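Local coordinates for type I site-specific restriction-modification system, R (Restriction) subunit (Vibrio vulnificus, PDB 3H1T), which is a putative ATP-dependent restriction and DNA-translocating subunit of a type I restriction enzyme, here as a fragment carrying its helicase-like motor domains, at residues A420-F432 and D578-V590. Residues are numbered along the deposited sequence; the frame is centred on the assembly and turned at random.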
ATOM      1  N   ALA A 420      25.841   2.939  24.072  1.00 36.15           N
ATOM      2  CA  ALA A 420      26.330   3.594  25.271  1.00 35.84           C
ATOM      3  C   ALA A 420      25.274   4.549  25.835  1.00 37.01           C
ATOM      4  O   ALA A 420      25.343   4.961  26.994  1.00 38.89           O
ATOM      5  CB  ALA A 420      27.618   4.351  24.952  1.00 20.25           C
ATOM      6  N   ARG A 421      24.277   4.889  25.029  1.00 34.17           N
ATOM      7  CA  ARG A 421      23.244   5.813  25.489  1.00 34.40           C
ATOM      8  C   ARG A 421      21.887   5.183  25.754  1.00 33.35           C
ATOM      9  O   ARG A 421      20.886   5.889  25.931  1.00 33.00           O
ATOM     10  CB  ARG A 421      23.084   6.934  24.474  1.00 61.24           C
ATOM     11  CG  ARG A 421      24.356   7.727  24.286  1.00 65.50           C
ATOM     12  CD  ARG A 421      24.210   8.783  23.214  1.00 69.07           C
ATOM     13  NE  ARG A 421      25.428   9.574  23.124  1.00 73.94           N
ATOM     14  CZ  ARG A 421      25.941  10.031  21.987  1.00 75.32           C
ATOM     15  NH1 ARG A 421      25.339   9.775  20.828  1.00 76.50           N
ATOM     16  NH2 ARG A 421      27.060  10.741  22.011  1.00 76.83           N
ATOM     17  N   THR A 422      21.858   3.860  25.804  1.00 32.75           N
ATOM     18  CA  THR A 422      20.623   3.140  26.039  1.00 32.46           C
ATOM     19  C   THR A 422      19.791   3.695  27.176  1.00 32.65           C
ATOM     20  O   THR A 422      18.581   3.783  27.065  1.00 34.02           O
ATOM     21  CB  THR A 422      20.896   1.651  26.311  1.00 34.12           C
ATOM     22  OG1 THR A 422      21.445   1.048  25.131  1.00 32.09           O
ATOM     23  CG2 THR A 422      19.606   0.941  26.710  1.00 32.33           C
ATOM     24  N   ASP A 423      20.427   4.080  28.275  1.00 32.67           N
ATOM     25  CA  ASP A 423      19.671   4.604  29.400  1.00 32.25           C
ATOM     26  C   ASP A 423      19.141   6.007  29.179  1.00 30.68           C
ATOM     27  O   ASP A 423      18.120   6.380  29.755  1.00 30.71           O
ATOM     28  CB  ASP A 423      20.510   4.561  30.668  1.00 47.36           C
ATOM     29  CG  ASP A 423      20.261   3.313  31.477  1.00 51.79           C
ATOM     30  OD1 ASP A 423      19.087   3.055  31.800  1.00 54.14           O
ATOM     31  OD2 ASP A 423      21.231   2.593  31.795  1.00 54.19           O
ATOM     32  N   ALA A 424      19.823   6.802  28.359  1.00 34.52           N
ATOM     33  CA  ALA A 424      19.339   8.158  28.094  1.00 32.00           C
ATOM     34  C   ALA A 424      18.048   8.079  27.293  1.00 30.31           C
ATOM     35  O   ALA A 424      17.062   8.755  27.585  1.00 28.89           O
ATOM     36  CB  ALA A 424      20.380   8.949  27.314  1.00 30.29           C
ATOM     37  N   PHE A 425      18.089   7.247  26.259  1.00 28.32           N
ATOM     38  CA  PHE A 425      16.962   7.038  25.371  1.00 26.26           C
ATOM     39  C   PHE A 425      15.779   6.490  26.138  1.00 26.43           C
ATOM     40  O   PHE A 425      14.644   6.940  25.960  1.00 25.98           O
ATOM     41  CB  PHE A 425      17.342   6.066  24.264  1.00 25.58           C
ATOM     42  CG  PHE A 425      18.508   6.517  23.444  1.00 27.13           C
ATOM     43  CD1 PHE A 425      18.940   7.840  23.474  1.00 27.76           C
ATOM     44  CD2 PHE A 425      19.188   5.622  22.649  1.00 27.10           C
ATOM     45  CE1 PHE A 425      20.044   8.249  22.720  1.00 26.30           C
ATOM     46  CE2 PHE A 425      20.295   6.029  21.894  1.00 25.63           C
ATOM     47  CZ  PHE A 425      20.721   7.336  21.933  1.00 24.10           C
ATOM     48  N   ALA A 426      16.046   5.520  27.005  1.00 25.40           N
ATOM     49  CA  ALA A 426      14.977   4.921  27.800  1.00 28.05           C
ATOM     50  C   ALA A 426      14.354   5.942  28.727  1.00 28.24           C
ATOM     51  O   ALA A 426      13.143   5.948  28.920  1.00 29.38           O
ATOM     52  CB  ALA A 426      15.496   3.746  28.607  1.00 23.50           C
ATOM     53  N   LYS A 427      15.171   6.819  29.300  1.00 28.62           N
ATOM     54  CA  LYS A 427      14.624   7.822  30.203  1.00 31.02           C
ATOM     55  C   LYS A 427      13.776   8.796  29.392  1.00 30.05           C
ATOM     56  O   LYS A 427      12.638   9.103  29.759  1.00 29.93           O
ATOM     57  CB  LYS A 427      15.736   8.585  30.942  1.00 44.63           C
ATOM     58  CG  LYS A 427      15.235   9.197  32.247  1.00 48.31           C
ATOM     59  CD  LYS A 427      15.662  10.648  32.437  1.00 51.34           C
ATOM     60  CE  LYS A 427      15.145  11.238  33.773  1.00 51.80           C
ATOM     61  NZ  LYS A 427      13.664  11.500  33.801  1.00 51.88           N
ATOM     62  N   HIS A 428      14.322   9.270  28.277  1.00 30.53           N
ATOM     63  CA  HIS A 428      13.584  10.201  27.438  1.00 30.53           C
ATOM     64  C   HIS A 428      12.281   9.626  26.877  1.00 30.14           C
ATOM     65  O   HIS A 428      11.269  10.321  26.837  1.00 31.26           O
ATOM     66  CB  HIS A 428      14.467  10.691  26.300  1.00 35.10           C
ATOM     67  CG  HIS A 428      13.762  11.615  25.367  1.00 36.92           C
ATOM     68  ND1 HIS A 428      12.975  11.159  24.333  1.00 37.62           N
ATOM     69  CD2 HIS A 428      13.657  12.965  25.358  1.00 38.97           C
ATOM     70  CE1 HIS A 428      12.414  12.190  23.726  1.00 40.04           C
ATOM     71  NE2 HIS A 428      12.811  13.297  24.328  1.00 40.02           N
ATOM     72  N   LEU A 429      12.298   8.359  26.467  1.00 29.91           N
ATOM     73  CA  LEU A 429      11.096   7.717  25.938  1.00 30.24           C
ATOM     74  C   LEU A 429      10.030   7.591  27.033  1.00 31.45           C
ATOM     75  O   LEU A 429       8.830   7.812  26.796  1.00 31.17           O
ATOM     76  CB  LEU A 429      11.444   6.329  25.382  1.00 24.60           C
ATOM     77  CG  LEU A 429      10.310   5.503  24.771  1.00 22.60           C
ATOM     78  CD1 LEU A 429       9.511   6.388  23.831  1.00 19.23           C
ATOM     79  CD2 LEU A 429      10.872   4.294  24.033  1.00 20.22           C
ATOM     80  N   THR A 430      10.476   7.248  28.240  1.00 29.16           N
ATOM     81  CA  THR A 430       9.568   7.078  29.373  1.00 30.57           C
ATOM     82  C   THR A 430       8.884   8.379  29.761  1.00 30.55           C
ATOM     83  O   THR A 430       7.682   8.390  30.034  1.00 32.53           O
ATOM     84  CB  THR A 430      10.308   6.503  30.611  1.00 33.61           C
ATOM     85  OG1 THR A 430      10.763   5.175  30.311  1.00 34.16           O
ATOM     86  CG2 THR A 430       9.381   6.460  31.835  1.00 32.60           C
ATOM     87  N   ASP A 431       9.651   9.467  29.800  1.00 32.24           N
ATOM     88  CA  ASP A 431       9.096  10.778  30.151  1.00 31.56           C
ATOM     89  C   ASP A 431       8.113  11.181  29.075  1.00 30.03           C
ATOM     90  O   ASP A 431       7.036  11.693  29.369  1.00 30.04           O
ATOM     91  CB  ASP A 431      10.194  11.840  30.243  1.00 52.30           C
ATOM     92  CG  ASP A 431      11.001  11.749  31.528  1.00 57.74           C
ATOM     93  OD1 ASP A 431      10.598  11.017  32.462  1.00 58.76           O
ATOM     94  OD2 ASP A 431      12.041  12.445  31.604  1.00 63.60           O
ATOM     95  N   PHE A 432       8.487  10.934  27.823  1.00 35.54           N
ATOM     96  CA  PHE A 432       7.632  11.257  26.690  1.00 36.75           C
ATOM     97  C   PHE A 432       6.308  10.529  26.868  1.00 37.79           C
ATOM     98  O   PHE A 432       5.246  11.143  26.870  1.00 38.53           O
ATOM     99  CB  PHE A 432       8.316  10.848  25.370  1.00 29.08           C
ATOM    100  CG  PHE A 432       7.400  10.875  24.176  1.00 29.71           C
ATOM    101  CD1 PHE A 432       6.576   9.784  23.891  1.00 30.21           C
ATOM    102  CD2 PHE A 432       7.348  11.989  23.339  1.00 29.00           C
ATOM    103  CE1 PHE A 432       5.714   9.800  22.790  1.00 30.42           C
ATOM    104  CE2 PHE A 432       6.488  12.018  22.234  1.00 29.75           C
ATOM    105  CZ  PHE A 432       5.666  10.919  21.959  1.00 29.20           C
ATOM    106  N   ASP A 578       9.885  18.115  14.743  1.00 46.89           N
ATOM    107  CA  ASP A 578      10.741  18.913  15.597  1.00 46.55           C
ATOM    108  C   ASP A 578      11.934  18.113  16.072  1.00 44.57           C
ATOM    109  O   ASP A 578      11.990  16.896  15.918  1.00 45.00           O
ATOM    110  CB  ASP A 578       9.980  19.537  16.781  1.00 56.98           C
ATOM    111  CG  ASP A 578       9.009  18.586  17.444  1.00 59.30           C
ATOM    112  OD1 ASP A 578       9.353  17.404  17.660  1.00 60.63           O
ATOM    113  OD2 ASP A 578       7.895  19.040  17.776  1.00 60.55           O
ATOM    114  N   GLU A 579      12.893  18.825  16.638  1.00 44.29           N
ATOM    115  CA  GLU A 579      14.135  18.258  17.107  1.00 42.37           C
ATOM    116  C   GLU A 579      14.410  18.791  18.505  1.00 42.12           C
ATOM    117  O   GLU A 579      14.131  19.955  18.796  1.00 42.49           O
ATOM    118  CB  GLU A 579      15.218  18.683  16.119  1.00 54.57           C
ATOM    119  CG  GLU A 579      16.627  18.500  16.563  1.00 59.45           C
ATOM    120  CD  GLU A 579      17.579  19.294  15.705  1.00 64.93           C
ATOM    121  OE1 GLU A 579      17.525  19.151  14.467  1.00 65.44           O
ATOM    122  OE2 GLU A 579      18.385  20.062  16.268  1.00 67.14           O
ATOM    123  N   VAL A 580      14.916  17.931  19.379  1.00 46.70           N
ATOM    124  CA  VAL A 580      15.234  18.352  20.735  1.00 45.29           C
ATOM    125  C   VAL A 580      16.621  17.853  21.085  1.00 45.54           C
ATOM    126  O   VAL A 580      17.054  16.804  20.600  1.00 46.98           O
ATOM    127  CB  VAL A 580      14.223  17.785  21.771  1.00 33.73           C
ATOM    128  CG1 VAL A 580      12.857  18.404  21.562  1.00 30.51           C
ATOM    129  CG2 VAL A 580      14.160  16.283  21.655  1.00 33.62           C
ATOM    130  N   VAL A 581      17.339  18.630  21.889  1.00 38.09           N
ATOM    131  CA  VAL A 581      18.677  18.252  22.319  1.00 37.29           C
ATOM    132  C   VAL A 581      18.544  17.603  23.684  1.00 37.67           C
ATOM    133  O   VAL A 581      17.747  18.026  24.525  1.00 37.80           O
ATOM    134  CB  VAL A 581      19.586  19.476  22.392  1.00 49.60           C
ATOM    135  CG1 VAL A 581      20.926  19.095  23.009  1.00 50.40           C
ATOM    136  CG2 VAL A 581      19.806  20.021  20.993  1.00 50.01           C
ATOM    137  N   ILE A 582      19.325  16.570  23.924  1.00 39.47           N
ATOM    138  CA  ILE A 582      19.196  15.861  25.181  1.00 40.38           C
ATOM    139  C   ILE A 582      20.570  15.640  25.813  1.00 40.49           C
ATOM    140  O   ILE A 582      21.550  15.461  25.084  1.00 40.23           O
ATOM    141  CB  ILE A 582      18.430  14.535  24.860  1.00 45.02           C
ATOM    142  CG1 ILE A 582      16.950  14.720  25.192  1.00 44.08           C
ATOM    143  CG2 ILE A 582      19.103  13.348  25.471  1.00 44.63           C
ATOM    144  CD1 ILE A 582      16.531  14.147  26.514  1.00 47.26           C
ATOM    145  N   ASP A 583      20.655  15.689  27.145  1.00 43.38           N
ATOM    146  CA  ASP A 583      21.948  15.490  27.821  1.00 46.37           C
ATOM    147  C   ASP A 583      22.248  14.014  28.030  1.00 46.65           C
ATOM    148  O   ASP A 583      21.470  13.156  27.614  1.00 46.18           O
ATOM    149  CB  ASP A 583      22.018  16.228  29.180  1.00 59.17           C
ATOM    150  CG  ASP A 583      21.067  15.652  30.238  1.00 63.75           C
ATOM    151  OD1 ASP A 583      20.658  14.475  30.124  1.00 66.28           O
ATOM    152  OD2 ASP A 583      20.744  16.378  31.211  1.00 65.39           O
ATOM    153  N   GLU A 584      23.372  13.717  28.674  1.00 50.04           N
ATOM    154  CA  GLU A 584      23.753  12.328  28.900  1.00 49.79           C
ATOM    155  C   GLU A 584      22.833  11.531  29.810  1.00 48.31           C
ATOM    156  O   GLU A 584      23.030  10.337  29.954  1.00 49.33           O
ATOM    157  CB  GLU A 584      25.193  12.235  29.419  1.00 81.12           C
ATOM    158  CG  GLU A 584      26.234  12.632  28.374  1.00 87.24           C
ATOM    159  CD  GLU A 584      26.081  11.841  27.081  1.00 92.78           C
ATOM    160  OE1 GLU A 584      26.352  10.620  27.102  1.00 93.82           O
ATOM    161  OE2 GLU A 584      25.678  12.433  26.050  1.00 94.03           O
ATOM    162  N   ASP A 585      21.834  12.169  30.413  1.00 43.73           N
ATOM    163  CA  ASP A 585      20.896  11.444  31.284  1.00 44.31           C
ATOM    164  C   ASP A 585      19.523  11.317  30.628  1.00 44.16           C
ATOM    165  O   ASP A 585      18.599  10.740  31.210  1.00 43.87           O
ATOM    166  CB  ASP A 585      20.715  12.152  32.634  1.00 55.80           C
ATOM    167  CG  ASP A 585      21.964  12.126  33.487  1.00 57.19           C
ATOM    168  OD1 ASP A 585      22.365  11.035  33.951  1.00 54.24           O
ATOM    169  OD2 ASP A 585      22.540  13.214  33.698  1.00 60.44           O
ATOM    170  N   GLY A 586      19.393  11.880  29.430  1.00 35.36           N
ATOM    171  CA  GLY A 586      18.130  11.824  28.724  1.00 35.64           C
ATOM    172  C   GLY A 586      17.160  12.923  29.131  1.00 36.50           C
ATOM    173  O   GLY A 586      15.946  12.788  28.933  1.00 33.54           O
ATOM    174  N   GLU A 587      17.676  13.997  29.729  1.00 47.71           N
ATOM    175  CA  GLU A 587      16.844  15.143  30.105  1.00 49.67           C
ATOM    176  C   GLU A 587      17.083  16.132  28.957  1.00 50.43           C
ATOM    177  O   GLU A 587      18.221  16.282  28.502  1.00 49.34           O
ATOM    178  CB  GLU A 587      17.316  15.768  31.430  1.00 74.52           C
ATOM    179  CG  GLU A 587      17.478  14.790  32.578  1.00 79.13           C
ATOM    180  CD  GLU A 587      16.183  14.535  33.338  1.00 83.00           C
ATOM    181  OE1 GLU A 587      15.101  14.743  32.751  1.00 85.37           O
ATOM    182  OE2 GLU A 587      16.241  14.111  34.518  1.00 82.78           O
ATOM    183  N   GLU A 588      16.036  16.793  28.475  1.00 52.56           N
ATOM    184  CA  GLU A 588      16.246  17.743  27.387  1.00 54.54           C
ATOM    185  C   GLU A 588      16.939  19.000  27.922  1.00 54.32           C
ATOM    186  O   GLU A 588      16.787  19.357  29.095  1.00 53.74           O
ATOM    187  CB  GLU A 588      14.929  18.165  26.720  1.00 70.39           C
ATOM    188  CG  GLU A 588      14.059  17.044  26.186  1.00 72.92           C
ATOM    189  CD  GLU A 588      12.885  17.563  25.345  1.00 76.80           C
ATOM    190  OE1 GLU A 588      12.492  18.741  25.538  1.00 77.61           O
ATOM    191  OE2 GLU A 588      12.351  16.800  24.500  1.00 75.78           O
ATOM    192  N   VAL A 589      17.678  19.680  27.052  1.00 68.16           N
ATOM    193  CA  VAL A 589      18.373  20.893  27.441  1.00 69.71           C
ATOM    194  C   VAL A 589      18.015  22.020  26.480  1.00 70.31           C
ATOM    195  O   VAL A 589      17.618  21.762  25.340  1.00 69.01           O
ATOM    196  CB  VAL A 589      19.891  20.657  27.457  1.00 53.93           C
ATOM    197  CG1 VAL A 589      20.235  19.604  28.495  1.00 53.64           C
ATOM    198  CG2 VAL A 589      20.359  20.205  26.094  1.00 52.26           C
ATOM    199  N   VAL A 590      18.153  23.267  26.924  1.00 71.46           N
ATOM    200  CA  VAL A 590      17.799  24.408  26.078  1.00 70.15           C
ATOM    201  C   VAL A 590      18.806  25.555  26.004  1.00 72.93           C
ATOM    202  O   VAL A 590      19.905  25.419  26.576  1.00 75.74           O
ATOM    203  CB  VAL A 590      16.448  24.999  26.526  1.00 71.69           C
ATOM    204  CG1 VAL A 590      15.320  24.343  25.749  1.00 66.37           C
ATOM    205  CG2 VAL A 590      16.249  24.751  28.005  1.00 65.99           C
ATOM    206  OXT VAL A 590      18.484  26.587  25.354  1.00 79.58           O
TER
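Gly586 lies against Ala424 on the helix 422-436, their CA atoms 3.9 Å apart, and this is where backbone meets backbone most tightly. The CA-H of Gly586 is directed at Ala424 O, with CA and O 3.4 Å apart, while Ala424 CB rests on Gly586 N. Gly586 closes the turn with a positive phi (84°) and brings its backbone against the helix without a side chain in between. Beside it, the His428 ring, carried toward the turn with CG anti to the backbone N (chi1 178°), has its CD2 3.7 Å from Ile582 CG1. The ring's polar end is held from elsewhere: Tyr557 OH hydrogen-bonds ND1, and the Tyr557 ring meets the imidazole nearly at right angles. Glu588 OE2 lies in the ring plane at the edge, 3.5 Å from His428 NE2.

The piece that docks is a beta hairpin at the rim of the second, C-terminal RecA-like domain of this superfamily 2 helicase-like motor: strand 576-582 pairs with strand 374-381, then turns through a type I turn, Asp583 to Gly586, into a short, weakly bonded antiparallel strand at about 588-589. Asp583 OD1 takes Asp585 N (2.6 Å) in an Asx turn and also accepts from Glu587 N (3.0 Å); the two donors come from opposite faces of the carboxylate plane.

Toward solvent the fit slackens into charge. Lys427, its chain bent at chi2, passes its CD by Asp585 O; NZ binds Asp431 OD2 on the syn side at 2.9 Å, but makes only a long salt bridge to Glu587 OE1. The shared lysine probably eases the mutual repulsion of these two carboxylates. Back at the start of the helix, where Arg421 is the N-cap residue, its NE stays 4.1 Å from Glu584 OE2, opposite charges beyond salt-bridge distance, their flat groups turned 69° apart.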